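Local structure of VESB protease (Vibrio cholerae, 4LK4) at residues I11-A17 against I154-D159; G38-G42 against C57-R61; I84-Y90 against A105-Q111; M172-I176 against S216-E220. The protein probably acts as a secreted trypsin-like serine endopeptidase of the S1 family, cutting peptide bonds in other proteins, with an Ig-like domain following the protease domain. The protein carries 1 engineered substitution. One frame throughout, in Å; residues are numbered along the deposited sequence.

Interaction 1: residues I11-A17 against I154-D159; sequences IINGSNA and ILQEVD
Q156 reaches across to N16 with a side chain that can be followed atom by atom. Q156 CB lies beside S15 O, 3.7 Å away. CG then sits anti to the backbone carbonyl carbon, and a bend at chi2 (-72°) folds the amide back over the neighbouring strand. There Q156 OE1 rests 3.2 Å from S15 C without bonding, while NE2 is used twice: it donates to N16 OD1 at 2.6 Å, on a lone pair in the carbonyl plane, and to I154 O of its own segment. Both acceptors lie in the amide plane of Q156, whereas the two amides stand 81° apart. A glutamine suits this place because its two N-H bonds can tie the neighbouring strand and its own at once.

The backbone between is an antiparallel ladder: S15 and E157 form a hydrogen-bonded pair, and A17 N reaches L155 O at 2.7 Å, nearly straight at 177°. The small A17 methyl fits 3.7 Å from E157 CG. At the far end, D159 N donates to I11 O, and I11 N returns a bond of 3.2 Å to D159 OD2 from above the carboxylate plane. T136 holds D159 OD1 and K206 forms a salt bridge to OD2, so the buried carboxylate is well satisfied. The IING sequence matches the activation site of trypsin-like proteases, but the model continues back beyond I11, which is consistent with an uncleaved precursor; I11 N bonds D159 as a peptide N-H rather than as a new terminal amine.

Interaction 2: residues G38-G42 against C57-R61; sequences GQFCG and CFDSR
R61 lays its guanidinium flat over one face of the F40 ring, the centres 3.6 Å apart and the planes only 7° from parallel. R61 CZ sits 3.4 Å from F40 CG, NH2 runs on as far as F40 CB, and R61 CD adds a CH-pi contact over the CE1-CZ side of the ring, 3.6 Å from F40 CE1. Arginine suits the place because its flat guanidinium and aliphatic CD together can cover a phenylalanine face. The two side chains slide past each other in opposite directions. F40 has its ring between the backbone N and the carbonyl carbon (chi1 63°), which turns it toward the loop 57-61. At the ring edge, F58 CE1 approaches F40 CZ at 4.3 Å.

Next to this stack the disulfide C41-C57 ties strand 39-46 to the loop, its chi3 of -86° close to the relaxed right-angle twist. F40 and C41 both face L28 in a classic beta bulge, so both side chains can meet the same loop. C57 also offers its carbonyl O to R61 NE, though weakly.

C57 closes the AAHC sequence that carries the catalytic histidine in trypsin-like enzymes. A covalent bond and a cation-pi stack thus anchor the loop just after that motif, the positive charge, spread over the guanidinium, facing the pi electrons of F40.

Interaction 3: residues I84-Y90 against A105-Q111; sequences IAAQKIY and AIVELAQ
E108 stretches its carboxylate between Y90 and Q87. Y90 OH donates to E108 OE1 at 2.7 Å, meeting it from above the carboxylate plane though in the plane of its own ring, and Q87 NE2 donates to E108 OE2 at 2.8 Å on the anti side. S249 OG also bonds to OE2, and the backbone N of Y250 bonds to Y90 OH, so this buried group is shared with strand 248-258. E108 gets there by an extended chain whose CG is anti to the backbone N (chi1 -178°). K88 lies alongside, pointing the same way, its NZ 5.2 Å from E108 OE2: too far for a salt bridge, but near enough perhaps to favour the ionised acid.

Beneath the side chains, E108 O accepts from both Q87 N and K88 N, at 2.9 and 3.2 Å. Both residues face E108 in a classic beta bulge, which shifts the register by one and brings Q87 round to the carboxylate. Beyond it the ladder is regular, with paired bonds between Y90 and I106.

The packing is apolar and uses small or branched residues where the strands run close. A86 CB touches V107 CG1 at 3.6 Å, I89 shares that face with V107, and I84 CG2 meets Q111 CG at 3.6 Å. A water links A85 N with Q111 NE2.

Strands 82-91 and 105-109 are neighbours in the closed six-stranded antiparallel barrel that forms one half of the chymotrypsin-like fold; the E108 cluster joins that barrel to the Ig-like domain.

Interaction 4: residues M172-I176 against S216-E220; sequences MQHGI and SWGDE
W217, directly after S216, projects its six-membered ring into the loop 172-176. S216 and W217 both face V230 in a classic beta bulge, and the chain turns a corner here. With CG between the backbone N and the carbonyl carbon (chi1 70°), the indole leaves the strand and lies among three side chains. M172 CE comes within 3.4 Å of W217 CZ3, H174 CB is 3.7 Å from W217 CZ2, and I176 CD1 closes on the same CZ2 at 4.0 Å. The indole edge also points toward the face of the H174 imidazole in an offset edge-to-face pair, planes at 64°. That imidazole is held at its own edge, in the ring plane, where H174 ND1 donates to M172 O at 2.9 Å. A large flat tryptophan suits a place where thioether, ring and branched chain must all be met, and its NE1 is linked by a water to H174 O.

G218 follows, less well ordered, its CA 3.9 Å from M172 CE; lacking a side chain, it leaves that methyl room beside the indole. D219 turns instead to T227, in a weak bond.

The indole thus bridges the end of helix 165-172 to strands 211-216 and 229-233, with L100 also against it, much as in the S3/S4 region of trypsin-like proteases.

How the interactions relate
Interactions 2 and 3 belong to one barrel of the protease domain and meet directly: F58 CD1 packs 3.4 Å from I89 CD1, and F58 CZ lies 3.6 Å from V107 CG2. Interactions 1 and 4 belong to the other half, their centres about 21 Å apart; they do not touch, the nearest atoms being about 8 Å apart. The active site of this fold lies between the halves. Interaction 2 adjoins the motif of the catalytic histidine and comes within about 7 Å, nearest atoms, of interaction 4, where S216 OG bonds D103, the probable triad aspartate.

Interaction 1: residues I11-A17 against I154-D159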
loop_
_atom_site.group_PDB
_atom_site.type_symbol
_atom_site.label_atom_id
_atom_site.label_comp_id
_atom_site.label_asym_id
_atom_site.label_seq_id
_atom_site.Cartn_x
_atom_site.Cartn_y
_atom_site.Cartn_z
ATOM N N ILE A 11 25.555 -4.738 9.849
ATOM C CA ILE A 11 24.665 -5.178 10.915
ATOM C C ILE A 11 24.190 -6.580 10.566
ATOM O O ILE A 11 23.183 -6.764 9.923
ATOM C CB ILE A 11 23.463 -4.224 11.071
ATOM C CG1 ILE A 11 23.942 -2.760 11.193
ATOM C CG2 ILE A 11 22.660 -4.626 12.295
ATOM C CD1 ILE A 11 23.133 -1.759 10.394
ATOM N N ILE A 12 24.949 -7.563 10.999
ATOM C CA ILE A 12 24.808 -8.937 10.535
ATOM C C ILE A 12 23.619 -9.596 11.231
ATOM O O ILE A 12 22.803 -10.267 10.605
ATOM C CB ILE A 12 26.160 -9.665 10.770
ATOM C CG1 ILE A 12 27.112 -9.317 9.620
ATOM C CG2 ILE A 12 26.000 -11.171 10.894
ATOM C CD1 ILE A 12 28.540 -9.011 10.041
ATOM N N ASN A 13 23.521 -9.380 12.531
ATOM C CA ASN A 13 22.366 -9.804 13.311
ATOM C C ASN A 13 21.516 -8.577 13.534
ATOM O O ASN A 13 22.004 -7.433 13.523
ATOM C CB ASN A 13 22.787 -10.383 14.671
ATOM C CG ASN A 13 23.746 -11.554 14.543
ATOM O OD1 ASN A 13 24.953 -11.420 14.727
ATOM N ND2 ASN A 13 23.207 -12.707 14.206
ATOM N N GLY A 14 20.240 -8.799 13.747
ATOM C CA GLY A 14 19.335 -7.685 14.000
ATOM C C GLY A 14 19.761 -7.035 15.285
ATOM O O GLY A 14 20.347 -7.688 16.144
ATOM N N SER A 15 19.416 -5.758 15.422
ATOM C CA SER A 15 19.898 -4.951 16.513
ATOM C C SER A 15 18.968 -3.757 16.712
ATOM O O SER A 15 18.388 -3.262 15.758
ATOM C CB SER A 15 21.329 -4.493 16.175
ATOM O OG SER A 15 21.722 -3.369 16.948
ATOM N N ASN A 16 18.852 -3.290 17.953
ATOM C CA ASN A 16 18.064 -2.117 18.239
ATOM C C ASN A 16 18.522 -0.977 17.312
ATOM O O ASN A 16 19.687 -0.684 17.227
ATOM C CB ASN A 16 18.246 -1.680 19.703
ATOM C CG ASN A 16 17.484 -2.546 20.718
ATOM O OD1 ASN A 16 16.695 -3.447 20.395
ATOM N ND2 ASN A 16 17.725 -2.242 21.985
ATOM N N ALA A 17 17.617 -0.361 16.576
ATOM C CA ALA A 17 18.022 0.702 15.663
ATOM C C ALA A 17 18.418 1.987 16.412
ATOM O O ALA A 17 18.089 2.158 17.581
ATOM C CB ALA A 17 16.909 0.990 14.675
ATOM N N ILE A 154 11.079 -2.196 20.642
ATOM C CA ILE A 154 12.116 -1.321 20.093
ATOM C C ILE A 154 12.351 -1.639 18.604
ATOM O O ILE A 154 12.517 -2.807 18.193
ATOM C CB ILE A 154 13.440 -1.516 20.870
ATOM C CG1 ILE A 154 13.215 -1.369 22.377
ATOM C CG2 ILE A 154 14.562 -0.582 20.395
ATOM C CD1 ILE A 154 13.180 0.050 22.880
ATOM N N LEU A 155 12.395 -0.587 17.806
ATOM C CA LEU A 155 12.671 -0.723 16.386
ATOM C C LEU A 155 14.022 -1.399 16.158
ATOM O O LEU A 155 15.027 -0.992 16.706
ATOM C CB LEU A 155 12.622 0.661 15.729
ATOM C CG LEU A 155 12.910 0.744 14.236
ATOM C CD1 LEU A 155 11.835 0.016 13.437
ATOM C CD2 LEU A 155 13.025 2.194 13.813
ATOM N N GLN A 156 14.010 -2.472 15.387
ATOM C CA GLN A 156 15.218 -3.165 14.988
ATOM C C GLN A 156 15.622 -2.862 13.533
ATOM O O GLN A 156 14.798 -2.474 12.696
ATOM C CB GLN A 156 15.008 -4.658 15.054
ATOM C CG GLN A 156 14.456 -5.215 16.350
ATOM C CD GLN A 156 15.493 -5.143 17.409
ATOM O OE1 GLN A 156 16.545 -5.787 17.323
ATOM N NE2 GLN A 156 15.267 -4.272 18.361
ATOM N N GLU A 157 16.898 -3.079 13.233
ATOM C CA GLU A 157 17.384 -3.036 11.872
ATOM C C GLU A 157 18.320 -4.212 11.629
ATOM O O GLU A 157 18.800 -4.816 12.567
ATOM C CB GLU A 157 18.053 -1.693 11.555
ATOM C CG GLU A 157 19.088 -1.211 12.563
ATOM C CD GLU A 157 19.862 0.018 12.101
ATOM O OE1 GLU A 157 19.768 0.348 10.905
ATOM O OE2 GLU A 157 20.571 0.663 12.908
ATOM N N VAL A 158 18.534 -4.565 10.372
ATOM C CA VAL A 158 19.496 -5.595 10.011
ATOM C C VAL A 158 19.920 -5.431 8.554
ATOM O O VAL A 158 19.154 -4.946 7.706
ATOM C CB VAL A 158 18.910 -6.997 10.241
ATOM C CG1 VAL A 158 17.717 -7.243 9.334
ATOM C CG2 VAL A 158 19.969 -8.090 10.077
ATOM N N ASP A 159 21.138 -5.823 8.249
ATOM C CA ASP A 159 21.587 -5.778 6.875
ATOM C C ASP A 159 21.311 -7.094 6.173
ATOM O O ASP A 159 21.345 -8.156 6.776
ATOM C CB ASP A 159 23.053 -5.393 6.791
ATOM C CG ASP A 159 23.267 -3.880 6.947
ATOM O OD1 ASP A 159 22.290 -3.099 6.787
ATOM O OD2 ASP A 159 24.421 -3.464 7.192
HETATM O O HOH W 1 21.636 -10.498 7.980
#

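Interaction 2: residues G38-G42 against C57-R61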
loop_
_atom_site.group_PDB
_atom_site.type_symbol
_atom_site.label_atom_id
_atom_site.label_comp_id
_atom_site.label_asym_id
_atom_site.label_seq_id
_atom_site.Cartn_x
_atom_site.Cartn_y
_atom_site.Cartn_z
ATOM N N GLY A 38 -0.819 -3.580 20.158
ATOM C CA GLY A 38 -1.609 -3.509 18.942
ATOM C C GLY A 38 -0.807 -3.432 17.656
ATOM O O GLY A 38 -1.376 -3.424 16.582
ATOM N N GLN A 39 0.520 -3.348 17.735
ATOM C CA GLN A 39 1.305 -3.187 16.508
ATOM C C GLN A 39 1.136 -4.444 15.661
ATOM O O GLN A 39 1.210 -5.522 16.189
ATOM C CB GLN A 39 2.768 -2.957 16.850
ATOM C CG GLN A 39 3.613 -2.496 15.666
ATOM C CD GLN A 39 4.373 -3.626 15.024
ATOM O OE1 GLN A 39 4.638 -4.629 15.657
ATOM N NE2 GLN A 39 4.761 -3.451 13.770
ATOM N N PHE A 40 0.883 -4.316 14.367
ATOM C CA PHE A 40 0.796 -5.516 13.507
ATOM C C PHE A 40 1.591 -5.415 12.213
ATOM O O PHE A 40 1.790 -6.409 11.559
ATOM C CB PHE A 40 -0.668 -5.851 13.178
ATOM C CG PHE A 40 -1.345 -4.791 12.394
ATOM C CD1 PHE A 40 -1.267 -4.778 11.033
ATOM C CD2 PHE A 40 -2.001 -3.765 13.027
ATOM C CE1 PHE A 40 -1.862 -3.785 10.291
ATOM C CE2 PHE A 40 -2.610 -2.763 12.304
ATOM C CZ PHE A 40 -2.529 -2.764 10.919
ATOM N N CYS A 41 2.032 -4.239 11.812
ATOM C CA CYS A 41 2.823 -4.127 10.575
ATOM C C CYS A 41 3.740 -2.931 10.661
ATOM O O CYS A 41 3.647 -2.151 11.589
ATOM C CB CYS A 41 1.927 -4.025 9.289
ATOM S SG CYS A 41 1.710 -5.643 8.445
ATOM N N GLY A 42 4.605 -2.803 9.662
ATOM C CA GLY A 42 5.376 -1.620 9.471
ATOM C C GLY A 42 4.998 -0.846 8.224
ATOM O O GLY A 42 4.140 -1.265 7.430
ATOM N N CYS A 57 -1.030 -6.815 4.829
ATOM C CA CYS A 57 -1.306 -6.288 6.178
ATOM C C CYS A 57 -2.798 -5.997 6.401
ATOM O O CYS A 57 -3.257 -5.897 7.548
ATOM C CB CYS A 57 -0.520 -4.995 6.403
ATOM S SG CYS A 57 1.274 -5.241 6.424
ATOM N N PHE A 58 -3.553 -5.817 5.317
ATOM C CA PHE A 58 -4.960 -5.491 5.437
ATOM C C PHE A 58 -5.893 -6.561 4.909
ATOM O O PHE A 58 -7.058 -6.289 4.755
ATOM C CB PHE A 58 -5.238 -4.142 4.766
ATOM C CG PHE A 58 -4.325 -3.061 5.220
ATOM C CD1 PHE A 58 -4.474 -2.511 6.458
ATOM C CD2 PHE A 58 -3.313 -2.616 4.422
ATOM C CE1 PHE A 58 -3.639 -1.534 6.907
ATOM C CE2 PHE A 58 -2.468 -1.640 4.860
ATOM C CZ PHE A 58 -2.617 -1.111 6.124
ATOM N N ASP A 59 -5.412 -7.787 4.678
ATOM C CA ASP A 59 -6.312 -8.878 4.233
ATOM C C ASP A 59 -7.587 -8.909 5.084
ATOM O O ASP A 59 -8.703 -9.087 4.559
ATOM C CB ASP A 59 -5.634 -10.258 4.300
ATOM C CG ASP A 59 -4.591 -10.498 3.184
ATOM O OD1 ASP A 59 -4.700 -9.935 2.077
ATOM O OD2 ASP A 59 -3.654 -11.301 3.426
ATOM N N SER A 60 -7.451 -8.685 6.384
ATOM C CA SER A 60 -8.602 -8.840 7.295
ATOM C C SER A 60 -8.921 -7.613 8.144
ATOM O O SER A 60 -9.459 -7.738 9.241
ATOM C CB SER A 60 -8.327 -10.040 8.208
ATOM O OG SER A 60 -8.149 -11.240 7.457
ATOM N N ARG A 61 -8.579 -6.436 7.635
ATOM C CA ARG A 61 -8.705 -5.186 8.371
ATOM C C ARG A 61 -9.105 -4.113 7.407
ATOM O O ARG A 61 -8.785 -4.195 6.216
ATOM C CB ARG A 61 -7.365 -4.718 8.907
ATOM C CG ARG A 61 -6.621 -5.676 9.794
ATOM C CD ARG A 61 -5.250 -5.123 10.149
ATOM N NE ARG A 61 -4.399 -6.201 10.652
ATOM C CZ ARG A 61 -4.277 -6.518 11.932
ATOM N NH1 ARG A 61 -4.910 -5.817 12.878
ATOM N NH2 ARG A 61 -3.493 -7.533 12.281
#

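Interaction 3: residues I84-Y90 against A105-Q111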
loop_
_atom_site.group_PDB
_atom_site.type_symbol
_atom_site.label_atom_id
_atom_site.label_comp_id
_atom_site.label_asym_id
_atom_site.label_seq_id
_atom_site.Cartn_x
_atom_site.Cartn_y
_atom_site.Cartn_z
ATOM N N ILE A 84 -1.632 8.743 14.270
ATOM C CA ILE A 84 -2.671 9.326 13.423
ATOM C C ILE A 84 -3.618 8.236 12.881
ATOM O O ILE A 84 -3.187 7.160 12.479
ATOM C CB ILE A 84 -2.029 10.038 12.226
ATOM C CG1 ILE A 84 -0.988 11.036 12.707
ATOM C CG2 ILE A 84 -3.072 10.770 11.388
ATOM C CD1 ILE A 84 -0.401 11.844 11.572
ATOM N N ALA A 85 -4.901 8.533 12.805
ATOM C CA ALA A 85 -5.851 7.553 12.265
ATOM C C ALA A 85 -5.747 7.382 10.751
ATOM O O ALA A 85 -5.486 8.334 10.013
ATOM C CB ALA A 85 -7.283 7.930 12.629
ATOM N N ALA A 86 -5.967 6.156 10.304
ATOM C CA ALA A 86 -6.108 5.888 8.899
ATOM C C ALA A 86 -7.517 6.316 8.492
ATOM O O ALA A 86 -8.466 6.183 9.284
ATOM C CB ALA A 86 -5.896 4.419 8.639
ATOM N N GLN A 87 -7.670 6.871 7.297
ATOM C CA GLN A 87 -9.015 7.104 6.806
ATOM C C GLN A 87 -9.309 6.355 5.517
ATOM O O GLN A 87 -10.453 5.943 5.322
ATOM C CB GLN A 87 -9.354 8.596 6.698
ATOM C CG GLN A 87 -8.944 9.286 5.416
ATOM C CD GLN A 87 -9.386 10.746 5.378
ATOM O OE1 GLN A 87 -10.060 11.231 6.297
ATOM N NE2 GLN A 87 -8.998 11.456 4.308
ATOM N N LYS A 88 -8.318 6.150 4.651
ATOM C CA LYS A 88 -8.505 5.267 3.496
ATOM C C LYS A 88 -7.314 4.350 3.246
ATOM O O LYS A 88 -6.169 4.678 3.542
ATOM C CB LYS A 88 -8.803 6.099 2.233
ATOM C CG LYS A 88 -10.141 6.840 2.241
ATOM C CD LYS A 88 -11.276 5.951 1.748
ATOM C CE LYS A 88 -12.688 6.399 2.183
ATOM N NZ LYS A 88 -12.902 7.867 2.280
ATOM N N ILE A 89 -7.600 3.203 2.667
ATOM C CA ILE A 89 -6.606 2.267 2.229
ATOM C C ILE A 89 -6.768 2.013 0.715
ATOM O O ILE A 89 -7.872 1.796 0.233
ATOM C CB ILE A 89 -6.688 0.979 3.062
ATOM C CG1 ILE A 89 -6.172 1.285 4.482
ATOM C CG2 ILE A 89 -5.789 -0.112 2.474
ATOM C CD1 ILE A 89 -6.284 0.148 5.485
ATOM N N TYR A 90 -5.664 2.102 -0.025
ATOM C CA TYR A 90 -5.639 1.714 -1.428
ATOM C C TYR A 90 -4.711 0.522 -1.559
ATOM O O TYR A 90 -3.546 0.614 -1.205
ATOM C CB TYR A 90 -5.175 2.877 -2.325
ATOM C CG TYR A 90 -5.965 4.115 -2.043
ATOM C CD1 TYR A 90 -5.577 5.009 -1.069
ATOM C CD2 TYR A 90 -7.134 4.358 -2.699
ATOM C CE1 TYR A 90 -6.340 6.125 -0.773
ATOM C CE2 TYR A 90 -7.880 5.482 -2.441
ATOM C CZ TYR A 90 -7.492 6.360 -1.463
ATOM O OH TYR A 90 -8.290 7.473 -1.202
ATOM N N ALA A 105 0.384 -1.328 -0.791
ATOM C CA ALA A 105 -0.764 -0.546 -0.365
ATOM C C ALA A 105 -0.374 0.836 0.107
ATOM O O ALA A 105 0.717 1.038 0.568
ATOM C CB ALA A 105 -1.503 -1.276 0.759
ATOM N N ILE A 106 -1.317 1.765 0.029
ATOM C CA ILE A 106 -1.153 3.115 0.560
ATOM C C ILE A 106 -2.170 3.310 1.678
ATOM O O ILE A 106 -3.333 2.963 1.521
ATOM C CB ILE A 106 -1.436 4.197 -0.514
ATOM C CG1 ILE A 106 -0.374 4.154 -1.610
ATOM C CG2 ILE A 106 -1.522 5.592 0.097
ATOM C CD1 ILE A 106 1.035 4.360 -1.100
ATOM N N VAL A 107 -1.718 3.862 2.797
ATOM C CA VAL A 107 -2.632 4.285 3.834
ATOM C C VAL A 107 -2.724 5.799 3.749
ATOM O O VAL A 107 -1.721 6.486 3.869
ATOM C CB VAL A 107 -2.162 3.843 5.227
ATOM C CG1 VAL A 107 -3.204 4.201 6.279
ATOM C CG2 VAL A 107 -1.892 2.341 5.233
ATOM N N GLU A 108 -3.933 6.299 3.481
ATOM C CA GLU A 108 -4.229 7.705 3.502
ATOM C C GLU A 108 -4.659 8.010 4.924
ATOM O O GLU A 108 -5.504 7.315 5.467
ATOM C CB GLU A 108 -5.361 7.951 2.536
ATOM C CG GLU A 108 -5.775 9.400 2.387
ATOM C CD GLU A 108 -7.044 9.564 1.584
ATOM O OE1 GLU A 108 -6.988 9.327 0.353
ATOM O OE2 GLU A 108 -8.086 9.938 2.194
ATOM N N LEU A 109 -4.062 9.025 5.529
ATOM C CA LEU A 109 -4.242 9.331 6.942
ATOM C C LEU A 109 -5.283 10.404 7.145
ATOM O O LEU A 109 -5.469 11.230 6.280
ATOM C CB LEU A 109 -2.933 9.864 7.488
ATOM C CG LEU A 109 -1.767 8.893 7.409
ATOM C CD1 LEU A 109 -0.605 9.429 8.230
ATOM C CD2 LEU A 109 -2.174 7.524 7.931
ATOM N N ALA A 110 -5.928 10.430 8.301
ATOM C CA ALA A 110 -6.959 11.455 8.587
ATOM C C ALA A 110 -6.408 12.878 8.711
ATOM O O ALA A 110 -7.161 13.839 8.742
ATOM C CB ALA A 110 -7.747 11.096 9.843
ATOM N N GLN A 111 -5.103 13.027 8.795
ATOM C CA GLN A 111 -4.507 14.353 8.723
ATOM C C GLN A 111 -3.072 14.217 8.257
ATOM O O GLN A 111 -2.506 13.138 8.310
ATOM C CB GLN A 111 -4.592 15.055 10.084
ATOM C CG GLN A 111 -4.374 14.107 11.244
ATOM C CD GLN A 111 -4.435 14.763 12.613
ATOM O OE1 GLN A 111 -4.096 15.939 12.786
ATOM N NE2 GLN A 111 -4.838 13.977 13.609
HETATM O O HOH W 2 -5.999 11.324 13.643
#

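Interaction 4: residues M172-I176 against S216-E220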
loop_
_atom_site.group_PDB
_atom_site.type_symbol
_atom_site.label_atom_id
_atom_site.label_comp_id
_atom_site.label_asym_id
_atom_site.label_seq_id
_atom_site.Cartn_x
_atom_site.Cartn_y
_atom_site.Cartn_z
ATOM N N MET A 172 12.508 -19.268 -4.263
ATOM C CA MET A 172 11.272 -18.831 -3.622
ATOM C C MET A 172 9.988 -19.106 -4.427
ATOM O O MET A 172 8.942 -19.370 -3.839
ATOM C CB MET A 172 11.401 -17.354 -3.257
ATOM C CG MET A 172 12.524 -17.064 -2.245
ATOM S SD MET A 172 12.473 -18.123 -0.781
ATOM C CE MET A 172 11.048 -17.503 0.071
ATOM N N GLN A 173 10.077 -19.059 -5.755
ATOM C CA GLN A 173 8.983 -19.414 -6.629
ATOM C C GLN A 173 7.739 -18.532 -6.392
ATOM O O GLN A 173 7.816 -17.330 -6.581
ATOM C CB GLN A 173 8.698 -20.906 -6.488
ATOM C CG GLN A 173 9.941 -21.772 -6.637
ATOM C CD GLN A 173 9.625 -23.172 -7.122
ATOM O OE1 GLN A 173 8.998 -23.352 -8.175
ATOM N NE2 GLN A 173 10.036 -24.177 -6.350
ATOM N N HIS A 174 6.605 -19.109 -5.999
ATOM C CA HIS A 174 5.378 -18.357 -5.749
ATOM C C HIS A 174 5.195 -17.160 -6.698
ATOM O O HIS A 174 4.905 -16.020 -6.289
ATOM C CB HIS A 174 5.287 -18.003 -4.264
ATOM C CG HIS A 174 5.161 -19.211 -3.386
ATOM N ND1 HIS A 174 6.218 -20.057 -3.127
ATOM C CD2 HIS A 174 4.087 -19.758 -2.767
ATOM C CE1 HIS A 174 5.810 -21.057 -2.365
ATOM N NE2 HIS A 174 4.519 -20.902 -2.136
ATOM N N GLY A 175 5.379 -17.461 -7.985
ATOM C CA GLY A 175 5.087 -16.524 -9.072
ATOM C C GLY A 175 6.063 -15.371 -9.218
ATOM O O GLY A 175 5.744 -14.376 -9.873
ATOM N N ILE A 176 7.251 -15.517 -8.624
ATOM C CA ILE A 176 8.316 -14.542 -8.732
ATOM C C ILE A 176 8.892 -14.656 -10.123
ATOM O O ILE A 176 9.067 -15.758 -10.644
ATOM C CB ILE A 176 9.418 -14.806 -7.683
ATOM C CG1 ILE A 176 8.899 -14.456 -6.286
ATOM C CG2 ILE A 176 10.673 -13.996 -7.987
ATOM C CD1 ILE A 176 9.680 -15.108 -5.173
ATOM N N SER A 216 7.627 -8.176 2.378
ATOM C CA SER A 216 6.428 -8.907 1.961
ATOM C C SER A 216 6.338 -10.309 2.597
ATOM O O SER A 216 5.443 -10.579 3.357
ATOM C CB SER A 216 6.336 -8.989 0.429
ATOM O OG SER A 216 5.179 -9.744 -0.016
ATOM N N TRP A 217 7.264 -11.206 2.297
ATOM C CA TRP A 217 7.164 -12.584 2.831
ATOM C C TRP A 217 8.488 -13.337 2.734
ATOM O O TRP A 217 9.504 -12.729 2.336
ATOM C CB TRP A 217 6.040 -13.348 2.124
ATOM C CG TRP A 217 6.310 -13.692 0.692
ATOM C CD1 TRP A 217 6.085 -12.897 -0.399
ATOM C CD2 TRP A 217 6.788 -14.944 0.177
ATOM N NE1 TRP A 217 6.415 -13.568 -1.554
ATOM C CE2 TRP A 217 6.855 -14.822 -1.225
ATOM C CE3 TRP A 217 7.183 -16.151 0.766
ATOM C CZ2 TRP A 217 7.293 -15.851 -2.040
ATOM C CZ3 TRP A 217 7.634 -17.175 -0.049
ATOM C CH2 TRP A 217 7.678 -17.020 -1.438
ATOM N N GLY A 218 8.478 -14.623 3.099
ATOM C CA GLY A 218 9.672 -15.471 3.107
ATOM C C GLY A 218 10.305 -15.322 4.467
ATOM O O GLY A 218 9.798 -14.560 5.281
ATOM N N ASP A 219 11.401 -16.032 4.730
ATOM C CA ASP A 219 12.165 -15.843 5.985
ATOM C C ASP A 219 11.278 -15.924 7.247
ATOM O O ASP A 219 11.480 -15.178 8.205
ATOM C CB ASP A 219 12.920 -14.482 5.973
ATOM C CG ASP A 219 14.342 -14.570 5.412
ATOM O OD1 ASP A 219 14.828 -15.679 5.114
ATOM O OD2 ASP A 219 14.981 -13.502 5.281
ATOM N N GLU A 220 10.294 -16.823 7.242
ATOM C CA GLU A 220 9.392 -17.004 8.398
ATOM C C GLU A 220 10.028 -17.844 9.528
ATOM O O GLU A 220 9.601 -17.761 10.681
ATOM C CB GLU A 220 8.033 -17.610 7.966
ATOM C CG GLU A 220 8.114 -18.868 7.089
ATOM C CD GLU A 220 6.795 -19.639 7.000
ATOM O OE1 GLU A 220 5.762 -19.132 7.496
ATOM O OE2 GLU A 220 6.790 -20.756 6.427
HETATM O O HOH W 3 5.463 -13.681 -4.558
#